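PDB 4WNR: leucine-rich-repeat protein, which binds GDP and magnesium through the Roc G-domain of a Roco protein and is predicted to have serine/threonine protein kinase activity. Local coordinates for residues L111-S115 / D251-D255; L303-L307 / Y322-I326. One frame throughout, in Å; residues are numbered along the deposited sequence.

Contact 1 joins the loop before strand 116-121, in the Roc G-domain, to helix 243-256 of the COR-A region; contact 2, later in the chain, packs helix 303-306 against helix 322-331 wholly within COR-A. The two follow in series, the first closing before the second opens. Their centres lie 26 Å apart and their nearest atoms about 8 Å, so they do not touch. Contact 1 sits near the middle of the chain, contact 2 toward its periphery, and both lie away from the nucleotide site. The fragment is thus a worked example of two kinds of joint: a largely polar one fastens Roc to COR-A, and an apolar one holds part of COR-A together.

Contact 1: residues L111-S115 / D251-D255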
ATOM      1  N   LEU A 111      -2.697  -2.658   1.004  1.00 67.47           N
ATOM      2  CA  LEU A 111      -3.708  -2.051   1.869  1.00 67.90           C
ATOM      3  C   LEU A 111      -3.539  -2.596   3.280  1.00 69.19           C
ATOM      4  O   LEU A 111      -3.478  -3.810   3.473  1.00 69.87           O
ATOM      5  CB  LEU A 111      -5.121  -2.351   1.361  1.00 67.80           C
ATOM      6  CG  LEU A 111      -5.439  -2.008  -0.097  1.00 67.35           C
ATOM      7  CD1 LEU A 111      -6.921  -2.227  -0.363  1.00 67.04           C
ATOM      8  CD2 LEU A 111      -5.039  -0.582  -0.449  1.00 67.56           C
ATOM      9  N   SER A 112      -3.469  -1.700   4.261  1.00 70.36           N
ATOM     10  CA  SER A 112      -3.165  -2.089   5.636  1.00 70.84           C
ATOM     11  C   SER A 112      -3.927  -1.267   6.671  1.00 70.80           C
ATOM     12  O   SER A 112      -4.467  -0.204   6.365  1.00 69.90           O
ATOM     13  CB  SER A 112      -1.663  -1.959   5.886  1.00 71.22           C
ATOM     14  OG  SER A 112      -1.219  -0.649   5.579  1.00 69.67           O
ATOM     15  N   LYS A 113      -3.956  -1.783   7.898  1.00 71.89           N
ATOM     16  CA  LYS A 113      -4.586  -1.102   9.028  1.00 72.42           C
ATOM     17  C   LYS A 113      -3.656  -0.034   9.595  1.00 72.75           C
ATOM     18  O   LYS A 113      -2.501   0.083   9.174  1.00 71.34           O
ATOM     19  CB  LYS A 113      -4.958  -2.106  10.122  1.00 72.77           C
ATOM     20  CG  LYS A 113      -5.996  -3.133   9.701  1.00 74.28           C
ATOM     21  CD  LYS A 113      -6.495  -3.940  10.893  1.00 76.44           C
ATOM     22  CE  LYS A 113      -7.642  -4.867  10.516  1.00 77.54           C
ATOM     23  NZ  LYS A 113      -7.210  -6.000   9.649  1.00 78.11           N
ATOM     24  N   ARG A 114      -4.174   0.744  10.545  1.00 72.75           N
ATOM     25  CA  ARG A 114      -3.426   1.837  11.177  1.00 72.34           C
ATOM     26  C   ARG A 114      -2.797   2.751  10.124  1.00 71.22           C
ATOM     27  O   ARG A 114      -1.607   3.065  10.178  1.00 69.74           O
ATOM     28  CB  ARG A 114      -2.363   1.286  12.130  1.00 74.26           C
ATOM     29  CG  ARG A 114      -2.940   0.466  13.273  1.00 75.57           C
ATOM     30  CD  ARG A 114      -1.864   0.040  14.256  1.00 77.42           C
ATOM     31  NE  ARG A 114      -0.971  -0.972  13.695  1.00 79.77           N
ATOM     32  CZ  ARG A 114       0.035  -1.548  14.354  1.00 80.76           C
ATOM     33  NH1 ARG A 114       0.296  -1.219  15.616  1.00 80.80           N
ATOM     34  NH2 ARG A 114       0.783  -2.462  13.747  1.00 81.30           N
ATOM     35  N   SER A 115      -3.621   3.158   9.164  1.00 71.13           N
ATOM     36  CA  SER A 115      -3.193   3.989   8.042  1.00 71.36           C
ATOM     37  C   SER A 115      -4.240   5.075   7.798  1.00 70.36           C
ATOM     38  O   SER A 115      -5.144   5.255   8.612  1.00 69.86           O
ATOM     39  CB  SER A 115      -3.021   3.120   6.792  1.00 71.80           C
ATOM     40  OG  SER A 115      -2.143   2.035   7.039  1.00 73.04           O
ATOM     41  N   ASP A 251       4.675  -5.670  12.494  1.00 79.20           N
ATOM     42  CA  ASP A 251       3.284  -5.248  12.320  1.00 79.29           C
ATOM     43  C   ASP A 251       3.204  -3.748  12.051  1.00 79.26           C
ATOM     44  O   ASP A 251       2.440  -3.308  11.193  1.00 80.79           O
ATOM     45  CB  ASP A 251       2.445  -5.612  13.549  1.00 80.07           C
ATOM     46  CG  ASP A 251       2.232  -7.113  13.692  1.00 81.26           C
ATOM     47  OD1 ASP A 251       2.982  -7.894  13.070  1.00 81.92           O
ATOM     48  OD2 ASP A 251       1.309  -7.515  14.432  1.00 82.02           O
ATOM     49  N   PHE A 252       4.001  -2.973  12.785  1.00 77.59           N
ATOM     50  CA  PHE A 252       4.117  -1.534  12.546  1.00 77.17           C
ATOM     51  C   PHE A 252       4.768  -1.250  11.194  1.00 75.93           C
ATOM     52  O   PHE A 252       4.219  -0.512  10.378  1.00 76.69           O
ATOM     53  CB  PHE A 252       4.936  -0.857  13.649  1.00 78.23           C
ATOM     54  CG  PHE A 252       4.118  -0.381  14.819  1.00 79.49           C
ATOM     55  CD1 PHE A 252       3.275   0.715  14.694  1.00 79.76           C
ATOM     56  CD2 PHE A 252       4.210  -1.011  16.054  1.00 80.47           C
ATOM     57  CE1 PHE A 252       2.527   1.163  15.770  1.00 79.87           C
ATOM     58  CE2 PHE A 252       3.464  -0.568  17.134  1.00 80.38           C
ATOM     59  CZ  PHE A 252       2.622   0.521  16.992  1.00 79.73           C
ATOM     60  N   LEU A 253       5.941  -1.836  10.973  1.00 74.95           N
ATOM     61  CA  LEU A 253       6.696  -1.648   9.726  1.00 74.99           C
ATOM     62  C   LEU A 253       5.874  -2.000   8.483  1.00 73.72           C
ATOM     63  O   LEU A 253       6.017  -1.365   7.437  1.00 73.31           O
ATOM     64  CB  LEU A 253       7.990  -2.473   9.744  1.00 74.87           C
ATOM     65  CG  LEU A 253       9.086  -2.009  10.710  1.00 74.65           C
ATOM     66  CD1 LEU A 253      10.136  -3.095  10.882  1.00 74.87           C
ATOM     67  CD2 LEU A 253       9.731  -0.716  10.234  1.00 74.72           C
ATOM     68  N   ASN A 254       5.021  -3.013   8.606  1.00 72.77           N
ATOM     69  CA  ASN A 254       4.099  -3.378   7.533  1.00 72.22           C
ATOM     70  C   ASN A 254       3.070  -2.275   7.287  1.00 72.53           C
ATOM     71  O   ASN A 254       2.827  -1.880   6.144  1.00 74.20           O
ATOM     72  CB  ASN A 254       3.385  -4.692   7.865  1.00 71.54           C
ATOM     73  CG  ASN A 254       2.491  -5.171   6.736  1.00 70.82           C
ATOM     74  OD1 ASN A 254       2.906  -5.213   5.579  1.00 68.86           O
ATOM     75  ND2 ASN A 254       1.257  -5.541   7.067  1.00 72.05           N
ATOM     76  N   ASP A 255       2.479  -1.782   8.371  1.00 71.63           N
ATOM     77  CA  ASP A 255       1.476  -0.717   8.301  1.00 71.30           C
ATOM     78  C   ASP A 255       2.070   0.622   7.857  1.00 71.50           C
ATOM     79  O   ASP A 255       1.401   1.406   7.184  1.00 72.59           O
ATOM     80  CB  ASP A 255       0.776  -0.555   9.654  1.00 71.44           C
ATOM     81  CG  ASP A 255      -0.003  -1.795  10.061  1.00 71.78           C
ATOM     82  OD1 ASP A 255       0.096  -2.825   9.359  1.00 72.59           O
ATOM     83  OD2 ASP A 255      -0.714  -1.744  11.087  1.00 71.27           O
TER
HETATM   84  O   HOH W   1      -2.313  -4.329   8.136  1.00 57.67           O
HETATM   85  O   HOH W   2       0.688   3.872   8.577  1.00 70.69           O
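Arg114 and Asp255 form a salt bridge across a partly buried interface between two domains: the loop leading into strand 116-121 of the Roc G-domain meets helix 243-256 of COR-A. The principal bond runs from Arg114 NE to Asp255 OD2, 2.7 Å long and fairly straight at 158°. The acceptor lies close to the guanidinium plane, whereas the donor reaches OD2 on its anti side, and the two flat groups stand nearly perpendicular, 85° apart. Arg114 NH2 adds a weak second bond to the same oxygen, so OD2 receives a strong bond from NE and a weak one from NH2. A bend at chi3 (-71°) swings the guanidinium over Phe252, where it forms a cation-pi contact with Arg114 CZ 4.0 Å from the ring centroid. NH1 lies above the ring, displaced toward its rim, and the two planes are moderately tilted rather than stacked flat. The guanidinium is thus held at one edge by charge and over one face by the aromatic ring, a combination that should restrict its rotation. Trp207 meets the Phe252 ring edge-to-face, while His202 touches Arg114.

Asp255 also reaches the loop through water. One water accepts from Lys113 N and donates to Asp255 OD1, at 3.1 Å from that oxygen; a second donates to both Arg114 O and Asp255 O. Within the loop, Ser112 OG donates to Ser115 OG, which in turn donates to Lys113 O at 2.9 Å. That last donor stands well above the carbonyl plane. These bonds link Ser112, Lys113 and Ser115 within the loop. The Arg114-Asp255 salt bridge, its cation-pi partner and the two waters make a largely polar, hydrated joint at the Roc-COR interface of a Roco protein.

Contact 2: residues L303-L307 / Y322-I326; sequences LDEIL and YGYII
With CG anti to the carbonyl carbon (chi1 -76°) and the ring turned by a chi2 of 20°, Tyr322 extends from its helix to lay its ring across Leu303 and Leu307, which meet it from the same side. Leu307 sends CD1 over the face of that ring in a CH-pi contact, 4.1 Å from the centroid and 27° off the normal. Leu303 approaches obliquely: its CB lies 3.4 Å from Tyr322 CE2, and Leu303 CD1 touches Tyr322 CD2. Each leucine side chain runs antiparallel to that of the tyrosine as they pass. Asp304 comes to the ring edge, with OD1 in the ring plane and 3.6 Å from Tyr322 CE2; its carboxylate stands almost perpendicular to the ring.

Deeper in, Leu303 CD1 packs on Ile326 CG1 at 4.0 Å, and Leu307 CD1 reaches Ile325 CD1 at 4.3 Å. Leu298 of strand 297-299 touches both Leu303 and Ile326, while Ile285 of helix 275-286 adjoins Ile325, joining the pair of helices to the rest of COR-A. No hydrogen bond crosses between the segments, which implies that their direct association rests chiefly on hydrophobic and dispersion forces.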
ATOM      1  N   LEU A 303       6.391 -22.295 -13.778  1.00 97.44           N
ATOM      2  CA  LEU A 303       6.892 -21.052 -13.175  1.00 96.28           C
ATOM      3  C   LEU A 303       8.369 -20.772 -13.459  1.00 96.16           C
ATOM      4  O   LEU A 303       8.798 -19.619 -13.409  1.00 95.11           O
ATOM      5  CB  LEU A 303       6.657 -21.055 -11.659  1.00 96.48           C
ATOM      6  CG  LEU A 303       5.201 -21.049 -11.185  1.00 96.24           C
ATOM      7  CD1 LEU A 303       5.142 -21.189  -9.672  1.00 96.43           C
ATOM      8  CD2 LEU A 303       4.474 -19.787 -11.627  1.00 96.19           C
ATOM      9  N   ASP A 304       9.142 -21.816 -13.748  1.00 97.76           N
ATOM     10  CA  ASP A 304      10.558 -21.656 -14.084  1.00 98.79           C
ATOM     11  C   ASP A 304      10.746 -20.848 -15.368  1.00 98.27           C
ATOM     12  O   ASP A 304      11.583 -19.950 -15.421  1.00 96.53           O
ATOM     13  CB  ASP A 304      11.240 -23.018 -14.222  1.00100.37           C
ATOM     14  CG  ASP A 304      11.352 -23.750 -12.900  1.00101.69           C
ATOM     15  OD1 ASP A 304      10.308 -23.965 -12.249  1.00104.27           O
ATOM     16  OD2 ASP A 304      12.483 -24.112 -12.512  1.00101.79           O
ATOM     17  N   GLU A 305       9.960 -21.173 -16.390  1.00 99.06           N
ATOM     18  CA  GLU A 305      10.015 -20.477 -17.677  1.00100.16           C
ATOM     19  C   GLU A 305       9.442 -19.060 -17.579  1.00100.23           C
ATOM     20  O   GLU A 305       9.965 -18.133 -18.199  1.00101.39           O
ATOM     21  CB  GLU A 305       9.262 -21.281 -18.746  1.00101.50           C
ATOM     22  CG  GLU A 305       9.437 -20.775 -20.175  1.00102.84           C
ATOM     23  CD  GLU A 305       8.473 -19.660 -20.557  1.00104.12           C
ATOM     24  OE1 GLU A 305       7.340 -19.623 -20.028  1.00103.79           O
ATOM     25  OE2 GLU A 305       8.850 -18.816 -21.399  1.00105.16           O
ATOM     26  N   ILE A 306       8.375 -18.905 -16.799  1.00 99.16           N
ATOM     27  CA  ILE A 306       7.682 -17.619 -16.660  1.00 97.67           C
ATOM     28  C   ILE A 306       8.517 -16.620 -15.857  1.00 97.25           C
ATOM     29  O   ILE A 306       8.699 -15.476 -16.277  1.00 96.15           O
ATOM     30  CB  ILE A 306       6.301 -17.787 -15.986  1.00 97.28           C
ATOM     31  CG1 ILE A 306       5.390 -18.671 -16.846  1.00 97.98           C
ATOM     32  CG2 ILE A 306       5.637 -16.431 -15.764  1.00 97.81           C
ATOM     33  CD1 ILE A 306       4.177 -19.209 -16.115  1.00 98.17           C
ATOM     34  N   LEU A 307       9.015 -17.062 -14.706  1.00 97.78           N
ATOM     35  CA  LEU A 307       9.770 -16.192 -13.796  1.00 98.35           C
ATOM     36  C   LEU A 307      11.284 -16.200 -14.046  1.00 99.41           C
ATOM     37  O   LEU A 307      12.046 -15.670 -13.234  1.00 96.61           O
ATOM     38  CB  LEU A 307       9.478 -16.578 -12.340  1.00 98.56           C
ATOM     39  CG  LEU A 307       8.003 -16.601 -11.922  1.00 98.11           C
ATOM     40  CD1 LEU A 307       7.861 -17.130 -10.503  1.00 98.20           C
ATOM     41  CD2 LEU A 307       7.371 -15.221 -12.041  1.00 98.17           C
ATOM     42  N   TYR A 322       8.308 -19.210  -4.940  1.00 75.34           N
ATOM     43  CA  TYR A 322       7.209 -19.575  -5.839  1.00 75.61           C
ATOM     44  C   TYR A 322       5.941 -19.807  -5.028  1.00 74.44           C
ATOM     45  O   TYR A 322       4.855 -19.394  -5.427  1.00 72.94           O
ATOM     46  CB  TYR A 322       7.553 -20.840  -6.634  1.00 77.36           C
ATOM     47  CG  TYR A 322       8.532 -20.646  -7.782  1.00 79.02           C
ATOM     48  CD1 TYR A 322       9.377 -19.535  -7.847  1.00 79.13           C
ATOM     49  CD2 TYR A 322       8.630 -21.597  -8.796  1.00 79.79           C
ATOM     50  CE1 TYR A 322      10.268 -19.374  -8.895  1.00 79.59           C
ATOM     51  CE2 TYR A 322       9.523 -21.443  -9.845  1.00 79.11           C
ATOM     52  CZ  TYR A 322      10.338 -20.331  -9.889  1.00 79.29           C
ATOM     53  OH  TYR A 322      11.225 -20.174 -10.927  1.00 80.68           O
ATOM     54  N   GLY A 323       6.097 -20.475  -3.888  1.00 75.25           N
ATOM     55  CA  GLY A 323       4.997 -20.696  -2.951  1.00 75.00           C
ATOM     56  C   GLY A 323       4.426 -19.395  -2.419  1.00 74.69           C
ATOM     57  O   GLY A 323       3.211 -19.251  -2.295  1.00 74.23           O
ATOM     58  N   TYR A 324       5.305 -18.445  -2.109  1.00 74.63           N
ATOM     59  CA  TYR A 324       4.882 -17.128  -1.630  1.00 74.70           C
ATOM     60  C   TYR A 324       3.971 -16.437  -2.641  1.00 74.56           C
ATOM     61  O   TYR A 324       2.869 -16.021  -2.301  1.00 74.91           O
ATOM     62  CB  TYR A 324       6.095 -16.239  -1.334  1.00 74.95           C
ATOM     63  CG  TYR A 324       5.733 -14.801  -1.020  1.00 76.26           C
ATOM     64  CD1 TYR A 324       5.174 -14.455   0.206  1.00 76.47           C
ATOM     65  CD2 TYR A 324       5.944 -13.787  -1.953  1.00 77.09           C
ATOM     66  CE1 TYR A 324       4.837 -13.143   0.498  1.00 76.08           C
ATOM     67  CE2 TYR A 324       5.611 -12.472  -1.671  1.00 77.00           C
ATOM     68  CZ  TYR A 324       5.058 -12.156  -0.444  1.00 77.01           C
ATOM     69  OH  TYR A 324       4.727 -10.850  -0.159  1.00 78.45           O
ATOM     70  N   ILE A 325       4.440 -16.332  -3.880  1.00 74.29           N
ATOM     71  CA  ILE A 325       3.704 -15.623  -4.933  1.00 74.59           C
ATOM     72  C   ILE A 325       2.359 -16.287  -5.236  1.00 74.48           C
ATOM     73  O   ILE A 325       1.348 -15.603  -5.382  1.00 75.93           O
ATOM     74  CB  ILE A 325       4.538 -15.507  -6.229  1.00 75.14           C
ATOM     75  CG1 ILE A 325       5.783 -14.648  -5.980  1.00 76.49           C
ATOM     76  CG2 ILE A 325       3.715 -14.892  -7.356  1.00 74.78           C
ATOM     77  CD1 ILE A 325       6.871 -14.826  -7.017  1.00 78.01           C
ATOM     78  N   ILE A 326       2.356 -17.615  -5.328  1.00 74.60           N
ATOM     79  CA  ILE A 326       1.135 -18.369  -5.628  1.00 73.89           C
ATOM     80  C   ILE A 326       0.119 -18.261  -4.487  1.00 73.06           C
ATOM     81  O   ILE A 326      -1.056 -17.975  -4.725  1.00 71.84           O
ATOM     82  CB  ILE A 326       1.447 -19.858  -5.925  1.00 73.67           C
ATOM     83  CG1 ILE A 326       2.263 -19.992  -7.219  1.00 73.20           C
ATOM     84  CG2 ILE A 326       0.167 -20.685  -6.012  1.00 74.46           C
ATOM     85  CD1 ILE A 326       1.502 -19.706  -8.501  1.00 73.25           C
TER